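Local coordinates for beta-Ala-His dipeptidase (Homo sapiens, PDB 3DLJ), which hydrolyses Xaa-His dipeptides, above all carnosine and anserine, as a secreted dimeric metallopeptidase that uses two zinc ions per subunit, at residues T62-R65 with R69-S72; L86-V91 with G180-E185; C106-L111 with K433-I438; M176-S181 with G454-N459. All blocks are in the same frame, centred on the assembly; numbering follows the deposited sequence.

Contact 1. Residues T62-R65 with R69-S72; sequences TLQR and RVAS
Val-70 sets its CG2 methyl against two consecutive residues of the helix before it, the side chain of Gln-64 and the root of Leu-63. This is a helix-turn-strand unit of an alpha/beta fold: helix 46-65 ends, three residues make the turn, and strand 69-73 starts out along the edge of the six-stranded mixed sheet. The chain therefore folds back at once, bringing the CA atoms of Gln-64 and Val-70 to 6.2 Å. The nearer meeting is with Gln-64, whose CG comes to 3.3 Å from Val-70 CG2. The two side chains cross at about a right angle, with the glutamine methylenes rather than its amide doing the touching. Roughly a quarter-turn round the same methyl, Leu-63 CB lies 3.7 Å from Val-70 CG2. One torsion explains why this methyl faces the helix: with chi1 at -179° CG1 lies anti to the backbone N of Val-70, and CG2 is put beside that nitrogen. No hydrogen bond joins the segments; what passes between them is apolar contact.

Leu-63 is buried and continues inward onto Ile-92 and Ala-94 of strand 91-96 and Ile-152 of helix 141-160, whereas Gln-64 is exposed. Strand 69-73 is tied to its antiparallel neighbour by backbone bonds from Arg-69 and Ala-71, and Arg-69 adds a salt bridge to Glu-95. Beyond CG the glutamine chain runs extended, carrying its NE2 past the valine, with NE2 4.1 Å from Val-70 CB.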
loop_
_atom_site.group_PDB
_atom_site.type_symbol
_atom_site.label_atom_id
_atom_site.label_comp_id
_atom_site.label_asym_id
_atom_site.label_seq_id
_atom_site.Cartn_x
_atom_site.Cartn_y
_atom_site.Cartn_z
ATOM N N THR A 62 -13.918 8.809 -17.359
ATOM C CA THR A 62 -13.674 10.016 -16.584
ATOM C C THR A 62 -12.523 10.844 -17.146
ATOM O O THR A 62 -12.638 12.057 -17.268
ATOM C CB THR A 62 -13.421 9.688 -15.091
ATOM O OG1 THR A 62 -14.636 9.230 -14.524
ATOM C CG2 THR A 62 -12.952 10.929 -14.305
ATOM N N LEU A 63 -11.426 10.176 -17.484
ATOM C CA LEU A 63 -10.235 10.828 -18.041
ATOM C C LEU A 63 -10.473 11.410 -19.427
ATOM O O LEU A 63 -10.025 12.510 -19.706
ATOM C CB LEU A 63 -9.030 9.873 -18.052
ATOM C CG LEU A 63 -8.536 9.448 -16.668
ATOM C CD1 LEU A 63 -7.308 8.536 -16.755
ATOM C CD2 LEU A 63 -8.271 10.651 -15.772
ATOM N N GLN A 64 -11.183 10.674 -20.285
ATOM C CA GLN A 64 -11.576 11.173 -21.597
ATOM C C GLN A 64 -12.441 12.437 -21.529
ATOM O O GLN A 64 -12.242 13.392 -22.307
ATOM C CB GLN A 64 -12.346 10.105 -22.361
ATOM C CG GLN A 64 -11.508 8.956 -22.889
ATOM C CD GLN A 64 -12.185 8.225 -24.046
ATOM O OE1 GLN A 64 -12.965 8.817 -24.794
ATOM N NE2 GLN A 64 -11.872 6.942 -24.204
ATOM N N ARG A 65 -13.413 12.431 -20.620
ATOM C CA ARG A 65 -14.306 13.568 -20.446
ATOM C C ARG A 65 -13.540 14.804 -19.985
ATOM O O ARG A 65 -13.948 15.921 -20.267
ATOM C CB ARG A 65 -15.466 13.230 -19.499
ATOM C CG ARG A 65 -16.473 12.228 -20.101
ATOM C CD ARG A 65 -17.758 12.101 -19.274
ATOM N N ARG A 69 -6.155 11.989 -23.870
ATOM C CA ARG A 69 -6.020 10.832 -24.770
ATOM C C ARG A 69 -5.889 9.603 -23.854
ATOM O O ARG A 69 -4.979 9.542 -23.039
ATOM C CB ARG A 69 -4.802 10.969 -25.708
ATOM C CG ARG A 69 -4.684 9.867 -26.780
ATOM C CD ARG A 69 -3.370 9.903 -27.601
ATOM N NE ARG A 69 -2.165 9.695 -26.796
ATOM C CZ ARG A 69 -1.771 8.527 -26.273
ATOM N NH1 ARG A 69 -2.493 7.413 -26.449
ATOM N NH2 ARG A 69 -0.656 8.466 -25.539
ATOM N N VAL A 70 -6.818 8.651 -23.975
ATOM C CA VAL A 70 -6.861 7.485 -23.076
ATOM C C VAL A 70 -6.653 6.175 -23.827
ATOM O O VAL A 70 -7.334 5.911 -24.817
ATOM C CB VAL A 70 -8.217 7.378 -22.321
ATOM C CG1 VAL A 70 -8.223 6.152 -21.374
ATOM C CG2 VAL A 70 -8.521 8.665 -21.560
ATOM N N ALA A 71 -5.718 5.354 -23.361
ATOM C CA ALA A 71 -5.628 3.980 -23.861
ATOM C C ALA A 71 -5.855 2.990 -22.717
ATOM O O ALA A 71 -5.187 3.081 -21.686
ATOM C CB ALA A 71 -4.279 3.724 -24.534
ATOM N N SER A 72 -6.808 2.072 -22.896
ATOM C CA SER A 72 -6.997 0.971 -21.962
ATOM C C SER A 72 -6.340 -0.245 -22.598
ATOM O O SER A 72 -6.861 -0.814 -23.565
ATOM C CB SER A 72 -8.484 0.708 -21.693
ATOM O OG SER A 72 -9.196 1.926 -21.482
#

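Contact 2. Residues L86-V91 with G180-E185; sequences LPIPPV and GSVALE
Ile-88 and Val-182 meet at about a right angle, with the end of the isoleucine chain thrust against one branch of the valine. Ile-88 CD1 lies only 3.5 Å from Val-182 CG1, closer than usual for two methyl groups. The torsions of the isoleucine account for this: CG1 sits beside its own backbone N (chi1 -60°), and chi2 at 150° carries CD1 onward to the opposing loop. The same CD1 comes within 4.1 Å of Ala-183 CB, so a single methyl spans two neighbouring residues. The other branch, Ile-88 CG2, rests 4.0 Å from the carbonyl oxygen Val-182 O.

A second crossing, also roughly perpendicular, pairs Val-91 with Leu-184. Here Val-91 CG2 approaches Leu-184 CD1 at 3.8 Å, a relaxed contact. Ala-183 is the N-cap residue of helix 184-191, and the turn through Val-182 and Ala-183 is closed by Leu-184 N bonding to Ser-181 O at 2.9 Å. The contact thus joins the start of that helix to the connection between the small hairpin of strands 77-79 and 85-87 and strand 91-96 of the main sheet. Met-176 also packs on Ile-88, and Leu-184 has Ile-431 and Glu-174 as further neighbours. An alanine at Ile-88 would take away CG1, CG2 and CD1 and is likely to open a gap beside Val-182 and Ala-183, giving the Val-182 side chain more freedom to turn. With no hydrogen bond or charge pairing across it, the interface depends on how well its methyl groups fit.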
loop_
_atom_site.group_PDB
_atom_site.type_symbol
_atom_site.label_atom_id
_atom_site.label_comp_id
_atom_site.label_asym_id
_atom_site.label_seq_id
_atom_site.Cartn_x
_atom_site.Cartn_y
_atom_site.Cartn_z
ATOM N N LEU A 86 -8.071 -16.162 -15.125
ATOM C CA LEU A 86 -8.996 -15.010 -15.114
ATOM C C LEU A 86 -8.394 -13.900 -15.975
ATOM O O LEU A 86 -7.165 -13.758 -16.011
ATOM C CB LEU A 86 -9.186 -14.469 -13.688
ATOM C CG LEU A 86 -10.245 -15.069 -12.759
ATOM C CD1 LEU A 86 -10.076 -14.496 -11.371
ATOM C CD2 LEU A 86 -11.673 -14.853 -13.271
ATOM N N PRO A 87 -9.242 -13.102 -16.653
ATOM C CA PRO A 87 -8.732 -11.920 -17.363
ATOM C C PRO A 87 -8.195 -10.884 -16.386
ATOM O O PRO A 87 -8.783 -10.686 -15.328
ATOM C CB PRO A 87 -9.967 -11.358 -18.072
ATOM C CG PRO A 87 -10.989 -12.413 -17.991
ATOM C CD PRO A 87 -10.701 -13.231 -16.793
ATOM N N ILE A 88 -7.081 -10.253 -16.740
ATOM C CA ILE A 88 -6.556 -9.109 -15.988
ATOM C C ILE A 88 -7.261 -7.855 -16.511
ATOM O O ILE A 88 -7.484 -7.742 -17.731
ATOM C CB ILE A 88 -5.023 -8.979 -16.154
ATOM C CG1 ILE A 88 -4.315 -10.238 -15.637
ATOM C CG2 ILE A 88 -4.470 -7.771 -15.430
ATOM C CD1 ILE A 88 -3.003 -10.528 -16.388
ATOM N N PRO A 89 -7.671 -6.939 -15.593
ATOM C CA PRO A 89 -8.199 -5.622 -15.965
ATOM C C PRO A 89 -7.206 -4.777 -16.760
ATOM O O PRO A 89 -6.000 -4.833 -16.478
ATOM C CB PRO A 89 -8.476 -4.958 -14.604
ATOM C CG PRO A 89 -7.657 -5.710 -13.640
ATOM C CD PRO A 89 -7.735 -7.126 -14.132
ATOM N N PRO A 90 -7.710 -3.983 -17.732
ATOM C CA PRO A 90 -6.822 -3.173 -18.556
ATOM C C PRO A 90 -6.069 -2.157 -17.729
ATOM O O PRO A 90 -6.496 -1.807 -16.620
ATOM C CB PRO A 90 -7.769 -2.479 -19.556
ATOM C CG PRO A 90 -9.105 -2.501 -18.913
ATOM C CD PRO A 90 -9.122 -3.806 -18.121
ATOM N N VAL A 91 -4.923 -1.732 -18.238
ATOM C CA VAL A 91 -4.200 -0.660 -17.604
ATOM C C VAL A 91 -4.549 0.608 -18.393
ATOM O O VAL A 91 -4.505 0.612 -19.624
ATOM C CB VAL A 91 -2.684 -0.919 -17.552
ATOM C CG1 VAL A 91 -1.950 0.356 -17.186
ATOM C CG2 VAL A 91 -2.360 -2.022 -16.517
ATOM N N GLY A 180 -0.418 -8.167 -6.534
ATOM C CA GLY A 180 0.940 -8.242 -7.096
ATOM C C GLY A 180 1.209 -7.558 -8.439
ATOM O O GLY A 180 2.218 -7.849 -9.095
ATOM N N SER A 181 0.325 -6.638 -8.846
ATOM C CA SER A 181 0.468 -5.909 -10.124
ATOM C C SER A 181 0.761 -6.813 -11.333
ATOM O O SER A 181 1.634 -6.514 -12.152
ATOM C CB SER A 181 1.512 -4.792 -9.995
ATOM O OG SER A 181 1.157 -3.908 -8.940
ATOM N N VAL A 182 0.021 -7.922 -11.422
ATOM C CA VAL A 182 0.188 -8.917 -12.482
ATOM C C VAL A 182 0.272 -8.236 -13.848
ATOM O O VAL A 182 -0.625 -7.470 -14.223
ATOM C CB VAL A 182 -0.946 -10.011 -12.448
ATOM C CG1 VAL A 182 -0.887 -10.917 -13.663
ATOM C CG2 VAL A 182 -0.817 -10.871 -11.185
ATOM N N ALA A 183 1.378 -8.503 -14.549
ATOM C CA ALA A 183 1.621 -8.036 -15.910
ATOM C C ALA A 183 1.994 -6.558 -16.039
ATOM O O ALA A 183 2.215 -6.079 -17.157
ATOM C CB ALA A 183 0.426 -8.377 -16.822
ATOM N N LEU A 184 2.077 -5.828 -14.923
ATOM C CA LEU A 184 2.397 -4.397 -15.010
ATOM C C LEU A 184 3.848 -4.167 -15.460
ATOM O O LEU A 184 4.096 -3.430 -16.429
ATOM C CB LEU A 184 2.062 -3.629 -13.714
ATOM C CG LEU A 184 2.071 -2.093 -13.835
ATOM C CD1 LEU A 184 1.053 -1.555 -14.876
ATOM C CD2 LEU A 184 1.857 -1.441 -12.493
ATOM N N GLU A 185 4.784 -4.834 -14.785
ATOM C CA GLU A 185 6.229 -4.692 -15.055
ATOM C C GLU A 185 6.633 -4.886 -16.532
ATOM O O GLU A 185 7.438 -4.120 -17.058
ATOM C CB GLU A 185 7.027 -5.614 -14.126
ATOM C CG GLU A 185 8.528 -5.365 -14.104
ATOM C CD GLU A 185 9.266 -6.353 -13.195
ATOM O OE1 GLU A 185 8.897 -6.465 -11.999
ATOM O OE2 GLU A 185 10.209 -7.020 -13.674
#

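Contact 3. Residues C106-L111 with K433-I438; sequences CFYGHL and KMFQEI. With ZN (zinc ion), chain D.
Phe-435 turns its ring edge toward the face of Tyr-108 in an offset edge-to-face aromatic pair. The centroids are 6.0 Å apart and the planes meet at 68°, somewhat short of perpendicular. The offset moves the phenylalanine toward the base of the tyrosine, and Tyr-108 CG lies in the plane of the Phe-435 ring, at its edge. Apolar contact accompanies the stack, since Phe-435 CE2 is 3.8 Å from Tyr-108 CB and 3.9 Å from Tyr-108 CG. The phenylalanine CG lies anti to its own carbonyl carbon (chi1 -76°), and the ring reaches from helix 430-438 to the sheet, where it also touches Ile-202.

Tyr-108 belongs to strand 104-110, an inner strand of the mixed sheet with parallel neighbours 168-174 and 201-204. Helix 430-438 covers the sheet on the tyrosine's side; Phe-107 points the other way and stacks on Trp-151. This is the alpha/beta catalytic domain of an M20 peptidase, whose metal ligand His-110 stands at the end of the strand.

Polar bonding is found at the far end of the tyrosine, where OH is hydrogen-bonded to Glu-174 OE2, and around the histidine, whose ND1 bonds to Asp-112 O. Together with the zinc bond, that second bond probably fixes the rotation of the imidazole.

Metal coordination involves the other imidazole nitrogen: His-110 NE2 binds zinc at 2.0 Å, and Asp-143 and Asp-206 supply the other protein ligands of this ion.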
loop_
_atom_site.group_PDB
_atom_site.type_symbol
_atom_site.label_atom_id
_atom_site.label_comp_id
_atom_site.label_asym_id
_atom_site.label_seq_id
_atom_site.Cartn_x
_atom_site.Cartn_y
_atom_site.Cartn_z
ATOM N N CYS A 106 3.897 12.358 -14.441
ATOM C CA CYS A 106 3.082 11.161 -14.535
ATOM C C CYS A 106 2.563 10.719 -13.173
ATOM O O CYS A 106 3.297 10.698 -12.200
ATOM C CB CYS A 106 3.865 10.026 -15.209
ATOM S SG CYS A 106 2.880 8.538 -15.549
ATOM N N PHE A 107 1.288 10.351 -13.112
ATOM C CA PHE A 107 0.689 9.866 -11.864
ATOM C C PHE A 107 0.335 8.388 -11.943
ATOM O O PHE A 107 -0.326 7.963 -12.874
ATOM C CB PHE A 107 -0.581 10.663 -11.551
ATOM C CG PHE A 107 -1.318 10.190 -10.326
ATOM C CD1 PHE A 107 -0.968 10.654 -9.065
ATOM C CD2 PHE A 107 -2.372 9.290 -10.440
ATOM C CE1 PHE A 107 -1.667 10.215 -7.928
ATOM C CE2 PHE A 107 -3.061 8.847 -9.313
ATOM C CZ PHE A 107 -2.705 9.306 -8.057
ATOM N N TYR A 108 0.740 7.624 -10.940
ATOM C CA TYR A 108 0.396 6.208 -10.865
ATOM C C TYR A 108 -0.638 6.008 -9.749
ATOM O O TYR A 108 -0.462 6.505 -8.623
ATOM C CB TYR A 108 1.635 5.288 -10.625
ATOM C CG TYR A 108 1.199 3.919 -10.126
ATOM C CD1 TYR A 108 0.891 2.873 -11.026
ATOM C CD2 TYR A 108 0.996 3.694 -8.771
ATOM C CE1 TYR A 108 0.427 1.633 -10.549
ATOM C CE2 TYR A 108 0.540 2.471 -8.298
ATOM C CZ TYR A 108 0.252 1.464 -9.173
ATOM O OH TYR A 108 -0.198 0.277 -8.654
ATOM N N GLY A 109 -1.711 5.279 -10.055
ATOM C CA GLY A 109 -2.623 4.821 -8.989
ATOM C C GLY A 109 -3.226 3.470 -9.301
ATOM O O GLY A 109 -2.970 2.921 -10.363
ATOM N N HIS A 110 -4.027 2.932 -8.387
ATOM C CA HIS A 110 -4.729 1.648 -8.631
ATOM C C HIS A 110 -6.167 1.733 -8.170
ATOM O O HIS A 110 -6.468 2.395 -7.163
ATOM C CB HIS A 110 -4.016 0.439 -7.991
ATOM C CG HIS A 110 -4.028 0.433 -6.483
ATOM N ND1 HIS A 110 -5.026 -0.166 -5.739
ATOM C CD2 HIS A 110 -3.148 0.936 -5.583
ATOM C CE1 HIS A 110 -4.768 -0.026 -4.451
ATOM N NE2 HIS A 110 -3.633 0.639 -4.329
ATOM N N LEU A 111 -7.054 1.095 -8.929
ATOM C CA LEU A 111 -8.497 1.151 -8.639
ATOM C C LEU A 111 -9.087 -0.189 -8.177
ATOM O O LEU A 111 -10.292 -0.299 -7.958
ATOM C CB LEU A 111 -9.262 1.752 -9.818
ATOM C CG LEU A 111 -8.956 3.251 -9.990
ATOM C CD1 LEU A 111 -9.563 3.725 -11.283
ATOM C CD2 LEU A 111 -9.504 4.072 -8.834
ATOM N N LYS A 433 9.750 0.976 -6.374
ATOM C CA LYS A 433 10.939 0.226 -6.767
ATOM C C LYS A 433 10.929 -0.093 -8.271
ATOM O O LYS A 433 11.905 0.165 -8.972
ATOM C CB LYS A 433 11.014 -1.058 -5.920
ATOM C CG LYS A 433 12.365 -1.770 -5.882
ATOM C CD LYS A 433 13.445 -0.874 -5.310
ATOM C CE LYS A 433 14.531 -1.674 -4.664
ATOM N NZ LYS A 433 15.688 -0.772 -4.368
ATOM N N MET A 434 9.807 -0.622 -8.766
ATOM C CA MET A 434 9.633 -0.926 -10.195
ATOM C C MET A 434 9.874 0.256 -11.150
ATOM O O MET A 434 10.590 0.108 -12.146
ATOM C CB MET A 434 8.251 -1.517 -10.441
ATOM C CG MET A 434 7.967 -1.854 -11.892
ATOM S SD MET A 434 6.210 -2.144 -12.122
ATOM C CE MET A 434 5.916 -3.446 -10.897
ATOM N N PHE A 435 9.285 1.418 -10.868
ATOM C CA PHE A 435 9.581 2.618 -11.678
ATOM C C PHE A 435 11.059 3.019 -11.608
ATOM O O PHE A 435 11.601 3.541 -12.579
ATOM C CB PHE A 435 8.682 3.817 -11.322
ATOM C CG PHE A 435 7.280 3.721 -11.870
ATOM C CD1 PHE A 435 7.056 3.660 -13.241
ATOM C CD2 PHE A 435 6.184 3.704 -11.013
ATOM C CE1 PHE A 435 5.764 3.573 -13.752
ATOM C CE2 PHE A 435 4.881 3.622 -11.512
ATOM C CZ PHE A 435 4.671 3.554 -12.883
ATOM N N GLN A 436 11.701 2.764 -10.465
ATOM C CA GLN A 436 13.137 3.052 -10.298
ATOM C C GLN A 436 14.043 2.096 -11.097
ATOM O O GLN A 436 15.051 2.523 -11.657
ATOM C CB GLN A 436 13.536 3.053 -8.817
ATOM C CG GLN A 436 14.771 3.889 -8.505
ATOM C CD GLN A 436 15.177 3.804 -7.040
ATOM O OE1 GLN A 436 15.615 2.749 -6.559
ATOM N NE2 GLN A 436 15.026 4.920 -6.316
ATOM N N GLU A 437 13.672 0.817 -11.139
ATOM C CA GLU A 437 14.453 -0.214 -11.839
ATOM C C GLU A 437 14.305 -0.160 -13.365
ATOM O O GLU A 437 15.296 -0.259 -14.092
ATOM C CB GLU A 437 14.095 -1.620 -11.329
ATOM C CG GLU A 437 14.353 -1.869 -9.836
ATOM C CD GLU A 437 15.824 -1.769 -9.462
ATOM O OE1 GLU A 437 16.307 -0.644 -9.171
ATOM O OE2 GLU A 437 16.500 -2.821 -9.460
ATOM N N ILE A 438 13.071 -0.001 -13.843
ATOM C CA ILE A 438 12.780 -0.010 -15.284
ATOM C C ILE A 438 12.899 1.361 -15.960
ATOM O O ILE A 438 13.596 1.484 -16.966
ATOM C CB ILE A 438 11.401 -0.657 -15.597
HETATM ZN ZN ZN D . -2.839 1.023 -2.579
#

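Contact 4. Residues M176-S181 with G454-N459; sequences MEEAGS and GEHSQN. With ZN (zinc ion), chain C.
Glu-178 and His-456 bring polar atoms close together without a hydrogen bond between them: Glu-178 OE2 lies 3.3 Å from His-456 NE2, yet that nitrogen is bound to a zinc ion and has no proton to offer. The metal is the real link. Glu-178 OE1 lies 2.1 Å from the zinc. His-456 NE2 binds the same zinc at 2.0 Å. The second oxygen, Glu-178 OE2, is farther from the zinc at 2.7 Å, so the carboxylate grips the ion unevenly. The two side chains arrive from opposite directions, and the carboxylate and imidazole planes are turned 68° against each other. To get there the glutamate chain bends at chi2 (-70°), bringing both oxygens round to the metal.

Second-shell bonds hold the glutamate in place. Glu-178 OE2 accepts from Gln-114 NE2, and its backbone N bonds to Asp-112 OD2. The loop carrying it is tightly wound, with Met-176 O taking both Ser-181 N, at 2.8 Å, and Ala-179 N, at 3.2 Å, from opposite faces of its carbonyl plane. On the other segment, His-456 is the third residue of a type II beta turn running from Gly-454 to Ser-457, with the positive phi such a turn requires there.

Glu-177, probably the catalytic proton acceptor, as in related peptidases, comes up beside the metal, its OE2 3.8 Å from the zinc. Asp-143 provides the third protein ligand through OD2 and binds the second zinc through OD1. An aspartate bridging two zincs, each completed by a histidine and a further carboxylate, is the co-catalytic centre characteristic of M20 metallopeptidases.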
loop_
_atom_site.group_PDB
_atom_site.type_symbol
_atom_site.label_atom_id
_atom_site.label_comp_id
_atom_site.label_asym_id
_atom_site.label_seq_id
_atom_site.Cartn_x
_atom_site.Cartn_y
_atom_site.Cartn_z
ATOM N N MET A 176 -4.730 -4.152 -10.550
ATOM C CA MET A 176 -4.210 -5.371 -9.899
ATOM C C MET A 176 -3.152 -5.146 -8.816
ATOM O O MET A 176 -2.345 -6.043 -8.550
ATOM C CB MET A 176 -3.648 -6.361 -10.947
ATOM C CG MET A 176 -4.667 -6.934 -11.915
ATOM S SD MET A 176 -5.860 -8.071 -11.157
ATOM C CE MET A 176 -4.791 -9.485 -10.837
ATOM N N GLU A 177 -3.136 -3.971 -8.187
ATOM C CA GLU A 177 -2.084 -3.641 -7.216
ATOM C C GLU A 177 -2.130 -4.512 -5.968
ATOM O O GLU A 177 -1.087 -4.911 -5.445
ATOM C CB GLU A 177 -2.163 -2.171 -6.836
ATOM C CG GLU A 177 -0.953 -1.617 -6.078
ATOM C CD GLU A 177 -1.023 -1.873 -4.584
ATOM O OE1 GLU A 177 0.043 -1.849 -3.947
ATOM O OE2 GLU A 177 -2.131 -2.126 -4.048
ATOM N N GLU A 178 -3.346 -4.789 -5.488
ATOM C CA GLU A 178 -3.569 -5.644 -4.316
ATOM C C GLU A 178 -3.308 -7.138 -4.580
ATOM O O GLU A 178 -3.325 -7.951 -3.653
ATOM C CB GLU A 178 -4.988 -5.458 -3.780
ATOM C CG GLU A 178 -5.360 -4.016 -3.475
ATOM C CD GLU A 178 -4.636 -3.460 -2.271
ATOM O OE1 GLU A 178 -4.910 -2.300 -1.930
ATOM O OE2 GLU A 178 -3.816 -4.178 -1.634
ATOM N N ALA A 179 -3.089 -7.486 -5.841
ATOM C CA ALA A 179 -2.757 -8.840 -6.229
ATOM C C ALA A 179 -1.438 -8.875 -7.024
ATOM O O ALA A 179 -1.357 -9.517 -8.067
ATOM C CB ALA A 179 -3.912 -9.435 -7.033
ATOM N N GLY A 180 -0.418 -8.167 -6.534
ATOM C CA GLY A 180 0.940 -8.242 -7.096
ATOM C C GLY A 180 1.209 -7.558 -8.439
ATOM O O GLY A 180 2.218 -7.849 -9.095
ATOM N N SER A 181 0.325 -6.638 -8.846
ATOM C CA SER A 181 0.468 -5.909 -10.124
ATOM C C SER A 181 0.761 -6.813 -11.333
ATOM O O SER A 181 1.634 -6.514 -12.152
ATOM C CB SER A 181 1.512 -4.792 -9.995
ATOM O OG SER A 181 1.157 -3.908 -8.940
ATOM N N GLY A 454 -6.816 3.166 8.415
ATOM C CA GLY A 454 -7.161 1.745 8.485
ATOM C C GLY A 454 -7.204 1.029 7.152
ATOM O O GLY A 454 -8.071 0.188 6.922
ATOM N N GLU A 455 -6.263 1.331 6.264
ATOM C CA GLU A 455 -6.162 0.589 5.000
ATOM C C GLU A 455 -5.940 -0.929 5.227
ATOM O O GLU A 455 -5.206 -1.333 6.154
ATOM C CB GLU A 455 -5.100 1.212 4.071
ATOM C CG GLU A 455 -3.613 0.930 4.381
ATOM C CD GLU A 455 -3.116 1.490 5.723
ATOM O OE1 GLU A 455 -3.864 2.223 6.424
ATOM O OE2 GLU A 455 -1.959 1.201 6.084
ATOM N N HIS A 456 -6.592 -1.748 4.383
ATOM C CA HIS A 456 -6.543 -3.232 4.460
ATOM C C HIS A 456 -7.187 -3.777 5.738
ATOM O O HIS A 456 -6.845 -4.888 6.174
ATOM C CB HIS A 456 -5.099 -3.745 4.411
ATOM C CG HIS A 456 -4.374 -3.442 3.141
ATOM N ND1 HIS A 456 -3.333 -4.225 2.677
ATOM C CD2 HIS A 456 -4.526 -2.443 2.238
ATOM C CE1 HIS A 456 -2.891 -3.730 1.532
ATOM N NE2 HIS A 456 -3.597 -2.646 1.244
ATOM N N SER A 457 -8.069 -2.996 6.360
ATOM C CA SER A 457 -8.733 -3.375 7.604
ATOM C C SER A 457 -10.209 -3.086 7.509
ATOM O O SER A 457 -10.657 -2.496 6.531
ATOM C CB SER A 457 -8.191 -2.563 8.782
ATOM O OG SER A 457 -6.802 -2.767 8.883
ATOM N N GLN A 458 -10.937 -3.493 8.544
ATOM C CA GLN A 458 -12.336 -3.144 8.739
ATOM C C GLN A 458 -12.396 -1.666 9.054
ATOM O O GLN A 458 -11.511 -1.143 9.733
ATOM C CB GLN A 458 -12.947 -3.906 9.923
ATOM C CG GLN A 458 -12.555 -5.361 10.023
ATOM C CD GLN A 458 -11.384 -5.578 10.958
ATOM O OE1 GLN A 458 -10.411 -4.832 10.942
ATOM N NE2 GLN A 458 -11.481 -6.611 11.792
ATOM N N ASN A 459 -13.446 -1.010 8.568
ATOM C CA ASN A 459 -13.719 0.404 8.860
ATOM C C ASN A 459 -12.625 1.356 8.361
ATOM O O ASN A 459 -12.249 2.311 9.048
ATOM C CB ASN A 459 -14.057 0.576 10.352
ATOM C CG ASN A 459 -15.190 -0.355 10.795
ATOM O OD1 ASN A 459 -16.276 -0.315 10.227
ATOM N ND2 ASN A 459 -14.926 -1.213 11.770
HETATM ZN ZN ZN C . -3.472 -1.726 -0.557
#

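Contact 1 comes first along the chain, closing before the others open, and lies at the edge strand 69-73 of the six-stranded sheet; its centre is about 25 Å from that of contact 4 at the zinc site. Contact 3 involves the same sheet through inner strand 104-110. Contacts 2 and 3 interleave in sequence, their centres about 13 Å apart, and Leu-184 packs on Tyr-108 where they meet. Contacts 2 and 4 share Gly-180 and Ser-181, while Met-176 of contact 4 packs on Pro-89. Contacts 3 and 4 hold ligands of the two zincs, with Glu-177 beside both Tyr-108 and His-110. Contacts 2 and 3 thus pack against segment 176-181, which carries a zinc ligand, while contact 1 lies at the far edge of the same domain.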